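Local coordinates for protein putative adenosine kinase (Schistosoma mansoni, PDB 3VAS) that catalyses, as an adenosine kinase of the ribokinase-like pfkB family, the ATP-dependent phosphorylation of adenosine to AMP, at residues A[241-251]-A[257-268]; A[321-329]-A[339-347]. One frame throughout, in Å; residues are numbered along the deposited sequence.

Contact 1: residues A[241-251]-A[257-268]; sequences ESEAEAYGEVH and TVHATARYIADL
Helices 241-250 and 257-267, joined by a short loop, pack at a steep angle on the outer side of the large domain, with Ala-244, Tyr-247 and Gly-248 meeting Thr-257, Val-258 and Thr-261. Their axes come within 8.3 Å and their directions differ by 78°. With no side chain at Gly-248, Thr-261 OG1 comes to 3.3 Å from the glycine CA. That hydroxyl sits 3.0 Å from Ala-244 O across the gap and lies within hydrogen-bonding distance of both this carbonyl and Thr-257 O in its own helix. In the ribokinase-like fold, helices flank a central, largely parallel sheet; here Ala-244 and Val-258 both rest on Ile-282 of strand 279-284.

Farther along, the ring of Tyr-247 is clamped between two partners. Ile-265 CD1 stands over one face, 4.0 Å from the ring centroid and almost on its normal, while His-251 CE1 covers the opposite face. With CG anti to the backbone N (chi1 -177°), the Tyr-247 ring reaches over to Tyr-264; Tyr-247 OH lies at the edge of the Tyr-264 ring, 3.4 Å from Tyr-264 CE2. His-251 is itself fixed by a nearly straight bond from ND1 to Tyr-247 O (2.7 Å), the acceptor lying close to the imidazole plane. Asp-228 in helix 224-231 binds both Tyr-247 OH and His-251 NE2, one carboxylate oxygen to each. At the other end, the bent chain of Glu-245 lays OE1 3.7 Å from Val-258 CG2.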
ATOM      1  N   GLU A 241     -12.102  -3.431   5.472  1.00 21.40           N
ATOM      2  CA  GLU A 241     -13.365  -3.136   6.147  1.00 24.90           C
ATOM      3  C   GLU A 241     -13.364  -1.814   6.933  1.00 25.50           C
ATOM      4  O   GLU A 241     -14.303  -1.028   6.821  1.00 24.24           O
ATOM      5  CB  GLU A 241     -13.785  -4.305   7.044  1.00 27.74           C
ATOM      6  CG  GLU A 241     -15.207  -4.186   7.581  1.00 32.08           C
ATOM      7  CD  GLU A 241     -15.841  -5.536   7.845  1.00 41.67           C
ATOM      8  OE1 GLU A 241     -17.037  -5.703   7.525  1.00 47.08           O
ATOM      9  OE2 GLU A 241     -15.143  -6.432   8.368  1.00 44.24           O
ATOM     10  N   SER A 242     -12.316  -1.560   7.710  1.00 25.06           N
ATOM     11  CA  SER A 242     -12.253  -0.333   8.502  1.00 27.89           C
ATOM     12  C   SER A 242     -12.149   0.923   7.630  1.00 29.32           C
ATOM     13  O   SER A 242     -12.681   1.975   7.982  1.00 29.25           O
ATOM     14  CB  SER A 242     -11.097  -0.386   9.500  1.00 31.91           C
ATOM     15  OG  SER A 242      -9.857  -0.535   8.834  1.00 36.98           O
ATOM     16  N   GLU A 243     -11.469   0.810   6.491  1.00 27.17           N
ATOM     17  CA  GLU A 243     -11.357   1.937   5.563  1.00 24.58           C
ATOM     18  C   GLU A 243     -12.690   2.219   4.872  1.00 21.94           C
ATOM     19  O   GLU A 243     -13.063   3.372   4.664  1.00 25.27           O
ATOM     20  CB  GLU A 243     -10.265   1.674   4.519  1.00 24.25           C
ATOM     21  CG  GLU A 243      -8.860   1.617   5.101  1.00 28.71           C
ATOM     22  CD  GLU A 243      -7.932   0.706   4.318  1.00 32.34           C
ATOM     23  OE1 GLU A 243      -8.295   0.312   3.190  1.00 31.89           O
ATOM     24  OE2 GLU A 243      -6.842   0.375   4.837  1.00 33.67           O
ATOM     25  N   ALA A 244     -13.394   1.156   4.507  1.00 19.74           N
ATOM     26  CA  ALA A 244     -14.700   1.287   3.885  1.00 23.79           C
ATOM     27  C   ALA A 244     -15.676   1.922   4.874  1.00 25.17           C
ATOM     28  O   ALA A 244     -16.475   2.784   4.507  1.00 25.26           O
ATOM     29  CB  ALA A 244     -15.208  -0.079   3.427  1.00 18.20           C
ATOM     30  N   GLU A 245     -15.587   1.499   6.132  1.00 26.00           N
ATOM     31  CA  GLU A 245     -16.444   2.023   7.192  1.00 32.48           C
ATOM     32  C   GLU A 245     -16.202   3.519   7.406  1.00 30.23           C
ATOM     33  O   GLU A 245     -17.145   4.303   7.485  1.00 32.33           O
ATOM     34  CB  GLU A 245     -16.203   1.265   8.498  1.00 40.99           C
ATOM     35  CG  GLU A 245     -17.399   1.237   9.432  1.00 52.65           C
ATOM     36  CD  GLU A 245     -18.273   0.015   9.222  1.00 60.42           C
ATOM     37  OE1 GLU A 245     -17.718  -1.101   9.132  1.00 62.13           O
ATOM     38  OE2 GLU A 245     -19.511   0.168   9.147  1.00 64.19           O
ATOM     39  N   ALA A 246     -14.936   3.914   7.484  1.00 27.18           N
ATOM     40  CA  ALA A 246     -14.603   5.318   7.686  1.00 25.88           C
ATOM     41  C   ALA A 246     -14.989   6.147   6.465  1.00 27.05           C
ATOM     42  O   ALA A 246     -15.493   7.259   6.600  1.00 25.38           O
ATOM     43  CB  ALA A 246     -13.131   5.477   8.005  1.00 22.67           C
ATOM     44  N   TYR A 247     -14.758   5.597   5.275  1.00 25.04           N
ATOM     45  CA  TYR A 247     -15.137   6.269   4.036  1.00 19.53           C
ATOM     46  C   TYR A 247     -16.646   6.471   3.988  1.00 22.52           C
ATOM     47  O   TYR A 247     -17.136   7.559   3.654  1.00 22.93           O
ATOM     48  CB  TYR A 247     -14.693   5.443   2.827  1.00 18.61           C
ATOM     49  CG  TYR A 247     -14.978   6.089   1.486  1.00 21.42           C
ATOM     50  CD1 TYR A 247     -13.979   6.769   0.797  1.00 21.28           C
ATOM     51  CD2 TYR A 247     -16.237   6.010   0.903  1.00 22.73           C
ATOM     52  CE1 TYR A 247     -14.230   7.355  -0.428  1.00 23.23           C
ATOM     53  CE2 TYR A 247     -16.498   6.602  -0.323  1.00 25.51           C
ATOM     54  CZ  TYR A 247     -15.490   7.271  -0.983  1.00 26.38           C
ATOM     55  OH  TYR A 247     -15.741   7.857  -2.202  1.00 31.54           O
ATOM     56  N   GLY A 248     -17.377   5.410   4.318  1.00 22.11           N
ATOM     57  CA  GLY A 248     -18.825   5.437   4.287  1.00 25.49           C
ATOM     58  C   GLY A 248     -19.408   6.480   5.218  1.00 30.36           C
ATOM     59  O   GLY A 248     -20.285   7.250   4.820  1.00 32.86           O
ATOM     60  N   GLU A 249     -18.920   6.507   6.456  1.00 31.32           N
ATOM     61  CA  GLU A 249     -19.410   7.465   7.441  1.00 37.23           C
ATOM     62  C   GLU A 249     -19.226   8.905   6.968  1.00 35.90           C
ATOM     63  O   GLU A 249     -20.151   9.720   7.047  1.00 36.97           O
ATOM     64  CB  GLU A 249     -18.715   7.274   8.790  1.00 43.27           C
ATOM     65  CG  GLU A 249     -19.105   8.342   9.806  1.00 52.07           C
ATOM     66  CD  GLU A 249     -18.441   8.156  11.154  1.00 58.55           C
ATOM     67  OE1 GLU A 249     -18.837   8.863  12.108  1.00 64.01           O
ATOM     68  OE2 GLU A 249     -17.526   7.313  11.262  1.00 58.70           O
ATOM     69  N   VAL A 250     -18.032   9.207   6.471  1.00 31.05           N
ATOM     70  CA  VAL A 250     -17.719  10.546   5.981  1.00 36.03           C
ATOM     71  C   VAL A 250     -18.642  10.956   4.828  1.00 34.89           C
ATOM     72  O   VAL A 250     -18.909  12.138   4.629  1.00 33.92           O
ATOM     73  CB  VAL A 250     -16.231  10.656   5.566  1.00 37.63           C
ATOM     74  CG1 VAL A 250     -15.930  12.012   4.962  1.00 38.91           C
ATOM     75  CG2 VAL A 250     -15.340  10.412   6.767  1.00 39.91           C
ATOM     76  N   HIS A 251     -19.158   9.973   4.093  1.00 33.00           N
ATOM     77  CA  HIS A 251     -20.033  10.263   2.959  1.00 31.84           C
ATOM     78  C   HIS A 251     -21.526  10.139   3.266  1.00 30.42           C
ATOM     79  O   HIS A 251     -22.357  10.219   2.363  1.00 34.59           O
ATOM     80  CB  HIS A 251     -19.660   9.400   1.748  1.00 29.28           C
ATOM     81  CG  HIS A 251     -18.336   9.755   1.149  1.00 29.65           C
ATOM     82  ND1 HIS A 251     -17.138   9.351   1.698  1.00 28.44           N
ATOM     83  CD2 HIS A 251     -18.020  10.496   0.061  1.00 30.27           C
ATOM     84  CE1 HIS A 251     -16.141   9.819   0.970  1.00 26.21           C
ATOM     85  NE2 HIS A 251     -16.649  10.516  -0.031  1.00 28.84           N
ATOM     86  N   THR A 257     -23.156   0.051   5.411  1.00 39.45           N
ATOM     87  CA  THR A 257     -22.024   0.924   5.115  1.00 35.42           C
ATOM     88  C   THR A 257     -20.971   0.336   4.173  1.00 33.27           C
ATOM     89  O   THR A 257     -20.574   0.989   3.206  1.00 33.45           O
ATOM     90  CB  THR A 257     -21.355   1.437   6.411  1.00 32.93           C
ATOM     91  OG1 THR A 257     -22.359   1.960   7.292  1.00 36.94           O
ATOM     92  CG2 THR A 257     -20.354   2.536   6.094  1.00 31.87           C
ATOM     93  N   VAL A 258     -20.536  -0.894   4.439  1.00 28.61           N
ATOM     94  CA  VAL A 258     -19.449  -1.482   3.660  1.00 29.60           C
ATOM     95  C   VAL A 258     -19.857  -1.798   2.215  1.00 26.94           C
ATOM     96  O   VAL A 258     -19.130  -1.462   1.280  1.00 24.66           O
ATOM     97  CB  VAL A 258     -18.841  -2.723   4.347  1.00 29.46           C
ATOM     98  CG1 VAL A 258     -17.720  -3.288   3.504  1.00 25.88           C
ATOM     99  CG2 VAL A 258     -18.326  -2.354   5.737  1.00 29.47           C
ATOM    100  N   HIS A 259     -21.018  -2.423   2.039  1.00 24.61           N
ATOM    101  CA  HIS A 259     -21.578  -2.644   0.707  1.00 28.11           C
ATOM    102  C   HIS A 259     -21.867  -1.321  -0.005  1.00 30.91           C
ATOM    103  O   HIS A 259     -21.546  -1.159  -1.182  1.00 31.52           O
ATOM    104  CB  HIS A 259     -22.858  -3.484   0.783  1.00 30.55           C
ATOM    105  CG  HIS A 259     -22.616  -4.933   1.079  1.00 36.59           C
ATOM    106  ND1 HIS A 259     -22.824  -5.928   0.148  1.00 39.75           N
ATOM    107  CD2 HIS A 259     -22.181  -5.552   2.202  1.00 38.24           C
ATOM    108  CE1 HIS A 259     -22.532  -7.100   0.685  1.00 39.00           C
ATOM    109  NE2 HIS A 259     -22.141  -6.901   1.931  1.00 40.64           N
ATOM    110  N   ALA A 260     -22.474  -0.381   0.714  1.00 31.16           N
ATOM    111  CA  ALA A 260     -22.783   0.933   0.154  1.00 29.87           C
ATOM    112  C   ALA A 260     -21.523   1.669  -0.309  1.00 27.07           C
ATOM    113  O   ALA A 260     -21.528   2.326  -1.347  1.00 26.94           O
ATOM    114  CB  ALA A 260     -23.559   1.779   1.161  1.00 26.79           C
ATOM    115  N   THR A 261     -20.446   1.548   0.460  1.00 25.84           N
ATOM    116  CA  THR A 261     -19.179   2.178   0.101  1.00 25.87           C
ATOM    117  C   THR A 261     -18.617   1.584  -1.187  1.00 27.32           C
ATOM    118  O   THR A 261     -18.136   2.311  -2.059  1.00 25.62           O
ATOM    119  CB  THR A 261     -18.136   2.039   1.232  1.00 25.88           C
ATOM    120  OG1 THR A 261     -18.544   2.819   2.362  1.00 28.89           O
ATOM    121  CG2 THR A 261     -16.766   2.511   0.767  1.00 25.68           C
ATOM    122  N   ALA A 262     -18.689   0.259  -1.303  1.00 27.48           N
ATOM    123  CA  ALA A 262     -18.191  -0.431  -2.489  1.00 25.87           C
ATOM    124  C   ALA A 262     -18.936   0.042  -3.733  1.00 26.01           C
ATOM    125  O   ALA A 262     -18.326   0.329  -4.762  1.00 25.77           O
ATOM    126  CB  ALA A 262     -18.323  -1.941  -2.322  1.00 22.13           C
ATOM    127  N   ARG A 263     -20.257   0.135  -3.615  1.00 27.50           N
ATOM    128  CA  ARG A 263     -21.116   0.622  -4.690  1.00 28.46           C
ATOM    129  C   ARG A 263     -20.808   2.083  -5.023  1.00 28.01           C
ATOM    130  O   ARG A 263     -20.669   2.452  -6.191  1.00 27.30           O
ATOM    131  CB  ARG A 263     -22.586   0.451  -4.285  1.00 33.02           C
ATOM    132  CG  ARG A 263     -23.620   1.104  -5.199  1.00 36.36           C
ATOM    133  CD  ARG A 263     -23.511   0.620  -6.636  1.00 39.01           C
ATOM    134  NE  ARG A 263     -23.371  -0.826  -6.737  1.00 42.50           N
ATOM    135  CZ  ARG A 263     -22.597  -1.439  -7.628  1.00 41.03           C
ATOM    136  NH1 ARG A 263     -21.889  -0.730  -8.498  1.00 37.60           N
ATOM    137  NH2 ARG A 263     -22.530  -2.762  -7.645  1.00 42.18           N
ATOM    138  N   TYR A 264     -20.691   2.904  -3.987  1.00 27.34           N
ATOM    139  CA  TYR A 264     -20.435   4.329  -4.160  1.00 28.84           C
ATOM    140  C   TYR A 264     -19.108   4.596  -4.870  1.00 27.38           C
ATOM    141  O   TYR A 264     -19.049   5.389  -5.808  1.00 29.27           O
ATOM    142  CB  TYR A 264     -20.464   5.039  -2.805  1.00 29.03           C
ATOM    143  CG  TYR A 264     -20.331   6.542  -2.884  1.00 28.92           C
ATOM    144  CD1 TYR A 264     -21.458   7.356  -2.936  1.00 31.45           C
ATOM    145  CD2 TYR A 264     -19.078   7.148  -2.890  1.00 25.68           C
ATOM    146  CE1 TYR A 264     -21.339   8.738  -2.996  1.00 33.70           C
ATOM    147  CE2 TYR A 264     -18.950   8.522  -2.954  1.00 29.35           C
ATOM    148  CZ  TYR A 264     -20.082   9.314  -3.004  1.00 33.46           C
ATOM    149  OH  TYR A 264     -19.954  10.682  -3.067  1.00 35.34           O
ATOM    150  N   ILE A 265     -18.048   3.935  -4.416  1.00 24.02           N
ATOM    151  CA  ILE A 265     -16.723   4.117  -5.003  1.00 24.25           C
ATOM    152  C   ILE A 265     -16.685   3.644  -6.456  1.00 25.80           C
ATOM    153  O   ILE A 265     -16.094   4.294  -7.319  1.00 26.88           O
ATOM    154  CB  ILE A 265     -15.636   3.392  -4.181  1.00 24.05           C
ATOM    155  CG1 ILE A 265     -15.482   4.056  -2.810  1.00 22.24           C
ATOM    156  CG2 ILE A 265     -14.301   3.388  -4.926  1.00 18.23           C
ATOM    157  CD1 ILE A 265     -14.346   3.476  -1.979  1.00 19.05           C
ATOM    158  N   ALA A 266     -17.328   2.514  -6.721  1.00 25.68           N
ATOM    159  CA  ALA A 266     -17.397   1.963  -8.070  1.00 27.36           C
ATOM    160  C   ALA A 266     -18.117   2.898  -9.040  1.00 30.06           C
ATOM    161  O   ALA A 266     -17.775   2.961 -10.220  1.00 32.58           O
ATOM    162  CB  ALA A 266     -18.086   0.600  -8.048  1.00 22.61           C
ATOM    163  N   ASP A 267     -19.112   3.623  -8.535  1.00 28.74           N
ATOM    164  CA  ASP A 267     -19.969   4.436  -9.395  1.00 32.73           C
ATOM    165  C   ASP A 267     -19.542   5.896  -9.536  1.00 32.84           C
ATOM    166  O   ASP A 267     -20.133   6.632 -10.323  1.00 37.54           O
ATOM    167  CB  ASP A 267     -21.427   4.375  -8.926  1.00 35.56           C
ATOM    168  CG  ASP A 267     -22.043   3.006  -9.112  1.00 40.74           C
ATOM    169  OD1 ASP A 267     -21.394   2.128  -9.721  1.00 42.54           O
ATOM    170  OD2 ASP A 267     -23.189   2.815  -8.661  1.00 43.17           O
ATOM    171  N   LEU A 268     -18.536   6.321  -8.776  1.00 31.35           N
ATOM    172  CA  LEU A 268     -18.057   7.699  -8.882  1.00 31.91           C
ATOM    173  C   LEU A 268     -17.613   7.968 -10.308  1.00 30.37           C
ATOM    174  O   LEU A 268     -16.932   7.138 -10.910  1.00 28.40           O
ATOM    175  CB  LEU A 268     -16.893   7.964  -7.921  1.00 28.40           C
ATOM    176  CG  LEU A 268     -17.219   8.397  -6.492  1.00 30.41           C
ATOM    177  CD1 LEU A 268     -15.944   8.470  -5.662  1.00 29.66           C
ATOM    178  CD2 LEU A 268     -17.936   9.743  -6.490  1.00 31.65           C
TER

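Contact 2: residues A[321-329]-A[339-347]; sequences AFAAGFIAD and SLHAAVKAA
Within the ribokinase-like core, helices 318-330 and 336-351 form a close helical hairpin with glycine and alanines at its narrowest point and two phenylalanines along one side. The axes of 321-329 and 339-347 approach to 6.7 Å, their directions 144° apart. Gly-325 and Ala-343 face each other where the helices are closest, their CA atoms 3.9 Å apart. Beside them Ala-346 CB fits against the glycine, 3.6 Å from its CA, and also meets Ala-321 O.

Phe-322 is a knob in a hole formed by Leu-340, Ala-343, Val-344 and Ala-347. Its ring turns one face to Ala-343, whose CB lies 3.5 Å from the ring centroid and 13° off the normal, a CH-pi contact. The backbone joins in, with Phe-322 CA directing its hydrogen almost straight at Ala-343 O (3.5 Å). One turn on, Phe-326, its CG swung opposite the backbone N (chi1 -177°), lays its ring beside Leu-340; Phe-326 CE1 touches Ser-339 CB at 3.6 Å and Leu-340 CD2 at 3.8 Å. Both phenylalanines also pack on Ile-281 of strand 279-284, while Met-90 of helix 83-95 touches Ala-321 and Ala-346.

Asp-329 meets the methyl of Ala-342 through OD2. Its OD1 pairs with Arg-332, and Ser-339 OG bonds to Pro-335 O, both outside the pair. No conventional hydrogen bond crosses between 321-329 and 339-347; van der Waals, CH-pi and CA-H...O contacts join them, which depend on close fit.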
ATOM      1  N   ALA A 321       0.364  -7.209   0.232  1.00 15.64           N
ATOM      2  CA  ALA A 321       0.616  -8.443  -0.503  1.00 19.88           C
ATOM      3  C   ALA A 321      -0.595  -8.803  -1.352  1.00 20.51           C
ATOM      4  O   ALA A 321      -0.459  -9.207  -2.508  1.00 15.74           O
ATOM      5  CB  ALA A 321       0.928  -9.574   0.458  1.00 19.14           C
ATOM      6  N   PHE A 322      -1.777  -8.655  -0.761  1.00 15.40           N
ATOM      7  CA  PHE A 322      -3.020  -8.937  -1.460  1.00 18.88           C
ATOM      8  C   PHE A 322      -3.072  -8.166  -2.772  1.00 20.64           C
ATOM      9  O   PHE A 322      -3.370  -8.734  -3.818  1.00 25.08           O
ATOM     10  CB  PHE A 322      -4.230  -8.581  -0.590  1.00 18.13           C
ATOM     11  CG  PHE A 322      -5.551  -8.894  -1.238  1.00 18.36           C
ATOM     12  CD1 PHE A 322      -6.171 -10.121  -1.023  1.00 16.07           C
ATOM     13  CD2 PHE A 322      -6.170  -7.969  -2.069  1.00 16.00           C
ATOM     14  CE1 PHE A 322      -7.391 -10.417  -1.624  1.00 16.47           C
ATOM     15  CE2 PHE A 322      -7.389  -8.259  -2.671  1.00 20.41           C
ATOM     16  CZ  PHE A 322      -7.998  -9.484  -2.451  1.00 16.47           C
ATOM     17  N   ALA A 323      -2.778  -6.872  -2.707  1.00 18.55           N
ATOM     18  CA  ALA A 323      -2.779  -6.032  -3.897  1.00 17.84           C
ATOM     19  C   ALA A 323      -1.763  -6.520  -4.930  1.00 17.50           C
ATOM     20  O   ALA A 323      -2.076  -6.609  -6.117  1.00 18.40           O
ATOM     21  CB  ALA A 323      -2.517  -4.563  -3.525  1.00 15.60           C
ATOM     22  N   ALA A 324      -0.550  -6.832  -4.473  1.00 15.87           N
ATOM     23  CA  ALA A 324       0.493  -7.364  -5.351  1.00 23.12           C
ATOM     24  C   ALA A 324       0.045  -8.646  -6.051  1.00 22.82           C
ATOM     25  O   ALA A 324       0.161  -8.773  -7.274  1.00 17.48           O
ATOM     26  CB  ALA A 324       1.771  -7.622  -4.564  1.00 16.54           C
ATOM     27  N   GLY A 325      -0.463  -9.590  -5.262  1.00 19.39           N
ATOM     28  CA  GLY A 325      -0.909 -10.869  -5.783  1.00 17.68           C
ATOM     29  C   GLY A 325      -2.007 -10.704  -6.818  1.00 18.56           C
ATOM     30  O   GLY A 325      -1.995 -11.374  -7.852  1.00 18.98           O
ATOM     31  N   PHE A 326      -2.948  -9.802  -6.556  1.00 17.65           N
ATOM     32  CA  PHE A 326      -4.023  -9.556  -7.511  1.00 18.76           C
ATOM     33  C   PHE A 326      -3.497  -8.965  -8.811  1.00 19.06           C
ATOM     34  O   PHE A 326      -3.774  -9.482  -9.889  1.00 20.63           O
ATOM     35  CB  PHE A 326      -5.103  -8.625  -6.944  1.00 16.97           C
ATOM     36  CG  PHE A 326      -6.258  -8.410  -7.892  1.00 18.41           C
ATOM     37  CD1 PHE A 326      -7.332  -9.290  -7.903  1.00 18.08           C
ATOM     38  CD2 PHE A 326      -6.248  -7.356  -8.796  1.00 18.16           C
ATOM     39  CE1 PHE A 326      -8.386  -9.114  -8.792  1.00 25.69           C
ATOM     40  CE2 PHE A 326      -7.296  -7.170  -9.683  1.00 23.16           C
ATOM     41  CZ  PHE A 326      -8.370  -8.053  -9.681  1.00 25.81           C
ATOM     42  N   ILE A 327      -2.757  -7.867  -8.699  1.00 19.53           N
ATOM     43  CA  ILE A 327      -2.297  -7.124  -9.867  1.00 19.71           C
ATOM     44  C   ILE A 327      -1.373  -7.941 -10.767  1.00 21.51           C
ATOM     45  O   ILE A 327      -1.538  -7.939 -11.987  1.00 22.02           O
ATOM     46  CB  ILE A 327      -1.616  -5.809  -9.448  1.00 18.47           C
ATOM     47  CG1 ILE A 327      -2.640  -4.883  -8.780  1.00 18.07           C
ATOM     48  CG2 ILE A 327      -0.975  -5.121 -10.649  1.00 19.80           C
ATOM     49  CD1 ILE A 327      -2.015  -3.695  -8.084  1.00 17.83           C
ATOM     50  N   ALA A 328      -0.419  -8.646 -10.161  1.00 21.50           N
ATOM     51  CA  ALA A 328       0.551  -9.445 -10.907  1.00 23.30           C
ATOM     52  C   ALA A 328      -0.136 -10.433 -11.837  1.00 26.85           C
ATOM     53  O   ALA A 328       0.331 -10.671 -12.952  1.00 27.63           O
ATOM     54  CB  ALA A 328       1.494 -10.184  -9.956  1.00 20.16           C
ATOM     55  N   ASP A 329      -1.243 -11.003 -11.373  1.00 29.47           N
ATOM     56  CA  ASP A 329      -1.994 -11.967 -12.174  1.00 31.50           C
ATOM     57  C   ASP A 329      -2.936 -11.269 -13.145  1.00 29.05           C
ATOM     58  O   ASP A 329      -3.015 -11.640 -14.314  1.00 28.62           O
ATOM     59  CB  ASP A 329      -2.766 -12.944 -11.282  1.00 31.05           C
ATOM     60  CG  ASP A 329      -2.031 -14.263 -11.094  1.00 36.88           C
ATOM     61  OD1 ASP A 329      -0.782 -14.255 -11.070  1.00 38.59           O
ATOM     62  OD2 ASP A 329      -2.698 -15.315 -10.983  1.00 40.99           O
ATOM     63  N   SER A 339      -7.422 -14.285 -10.281  1.00 25.02           N
ATOM     64  CA  SER A 339      -6.611 -13.214  -9.705  1.00 23.43           C
ATOM     65  C   SER A 339      -6.865 -13.038  -8.207  1.00 22.55           C
ATOM     66  O   SER A 339      -5.933 -12.777  -7.440  1.00 21.39           O
ATOM     67  CB  SER A 339      -6.857 -11.896 -10.443  1.00 24.12           C
ATOM     68  OG  SER A 339      -6.423 -11.972 -11.791  1.00 27.58           O
ATOM     69  N   LEU A 340      -8.124 -13.185  -7.796  1.00 22.34           N
ATOM     70  CA  LEU A 340      -8.477 -13.117  -6.377  1.00 23.40           C
ATOM     71  C   LEU A 340      -7.792 -14.224  -5.575  1.00 23.86           C
ATOM     72  O   LEU A 340      -7.300 -13.981  -4.476  1.00 26.43           O
ATOM     73  CB  LEU A 340      -9.994 -13.175  -6.176  1.00 21.22           C
ATOM     74  CG  LEU A 340     -10.791 -11.953  -6.638  1.00 22.24           C
ATOM     75  CD1 LEU A 340     -12.274 -12.152  -6.366  1.00 20.40           C
ATOM     76  CD2 LEU A 340     -10.277 -10.684  -5.954  1.00 21.68           C
ATOM     77  N   HIS A 341      -7.770 -15.436  -6.123  1.00 22.52           N
ATOM     78  CA  HIS A 341      -7.035 -16.533  -5.496  1.00 25.68           C
ATOM     79  C   HIS A 341      -5.539 -16.242  -5.406  1.00 26.12           C
ATOM     80  O   HIS A 341      -4.889 -16.593  -4.425  1.00 24.01           O
ATOM     81  CB  HIS A 341      -7.267 -17.847  -6.241  1.00 27.88           C
ATOM     82  CG  HIS A 341      -8.535 -18.537  -5.852  1.00 31.12           C
ATOM     83  ND1 HIS A 341      -9.637 -18.591  -6.677  1.00 33.25           N
ATOM     84  CD2 HIS A 341      -8.882 -19.189  -4.717  1.00 33.03           C
ATOM     85  CE1 HIS A 341     -10.605 -19.256  -6.072  1.00 34.58           C
ATOM     86  NE2 HIS A 341     -10.173 -19.629  -4.881  1.00 35.11           N
ATOM     87  N   ALA A 342      -4.998 -15.596  -6.432  1.00 19.79           N
ATOM     88  CA  ALA A 342      -3.592 -15.224  -6.438  1.00 23.36           C
ATOM     89  C   ALA A 342      -3.326 -14.160  -5.379  1.00 23.42           C
ATOM     90  O   ALA A 342      -2.253 -14.120  -4.780  1.00 22.67           O
ATOM     91  CB  ALA A 342      -3.175 -14.729  -7.813  1.00 21.68           C
ATOM     92  N   ALA A 343      -4.318 -13.306  -5.147  1.00 23.32           N
ATOM     93  CA  ALA A 343      -4.192 -12.239  -4.160  1.00 20.79           C
ATOM     94  C   ALA A 343      -4.198 -12.813  -2.746  1.00 19.57           C
ATOM     95  O   ALA A 343      -3.387 -12.420  -1.903  1.00 18.74           O
ATOM     96  CB  ALA A 343      -5.313 -11.218  -4.335  1.00 16.63           C
ATOM     97  N   VAL A 344      -5.112 -13.751  -2.501  1.00 19.77           N
ATOM     98  CA  VAL A 344      -5.208 -14.442  -1.215  1.00 18.90           C
ATOM     99  C   VAL A 344      -3.933 -15.230  -0.940  1.00 20.31           C
ATOM    100  O   VAL A 344      -3.421 -15.227   0.176  1.00 24.57           O
ATOM    101  CB  VAL A 344      -6.436 -15.386  -1.168  1.00 21.40           C
ATOM    102  CG1 VAL A 344      -6.432 -16.226   0.102  1.00 20.82           C
ATOM    103  CG2 VAL A 344      -7.730 -14.580  -1.275  1.00 18.52           C
ATOM    104  N   LYS A 345      -3.417 -15.890  -1.970  1.00 21.02           N
ATOM    105  CA  LYS A 345      -2.158 -16.624  -1.858  1.00 23.62           C
ATOM    106  C   LYS A 345      -1.013 -15.701  -1.431  1.00 24.17           C
ATOM    107  O   LYS A 345      -0.257 -16.017  -0.511  1.00 23.29           O
ATOM    108  CB  LYS A 345      -1.822 -17.329  -3.178  1.00 24.59           C
ATOM    109  CG  LYS A 345      -0.479 -18.055  -3.180  1.00 26.56           C
ATOM    110  CD  LYS A 345      -0.198 -18.719  -4.527  1.00 26.73           C
ATOM    111  CE  LYS A 345       1.157 -19.412  -4.531  1.00 31.22           C
ATOM    112  NZ  LYS A 345       1.481 -20.029  -5.851  1.00 33.61           N
ATOM    113  N   ALA A 346      -0.899 -14.553  -2.093  1.00 24.97           N
ATOM    114  CA  ALA A 346       0.128 -13.571  -1.751  1.00 24.29           C
ATOM    115  C   ALA A 346       0.032 -13.162  -0.289  1.00 24.86           C
ATOM    116  O   ALA A 346       1.035 -13.146   0.430  1.00 24.59           O
ATOM    117  CB  ALA A 346       0.016 -12.357  -2.642  1.00 16.96           C
ATOM    118  N   ALA A 347      -1.184 -12.843   0.145  1.00 26.87           N
ATOM    119  CA  ALA A 347      -1.428 -12.383   1.509  1.00 22.32           C
ATOM    120  C   ALA A 347      -1.122 -13.477   2.521  1.00 23.23           C
ATOM    121  O   ALA A 347      -0.520 -13.218   3.567  1.00 20.63           O
ATOM    122  CB  ALA A 347      -2.863 -11.916   1.655  1.00 19.27           C
TER

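In the fold
Going from the N terminus, strand 236-240 runs straight into helix 241-250, and contact 1 closes the short loop to helix 257-267. The chain then passes through strands 279-284, 287-293 and 300-302 before helix 318-330, where contact 2 closes the turn to helix 336-351. The two contacts follow in series, neither nested nor crossed. Their centres are 22 Å apart and their nearest atoms about 10 Å, so they do not touch. Strand 279-284 lies between them: Ile-282 and Val-280 receive side chains from contact 1, Ile-281, Thr-283 and Leu-279 from contact 2. In contact 2 the side chain of Ala-321 is about 9 Å from the bound adenosine.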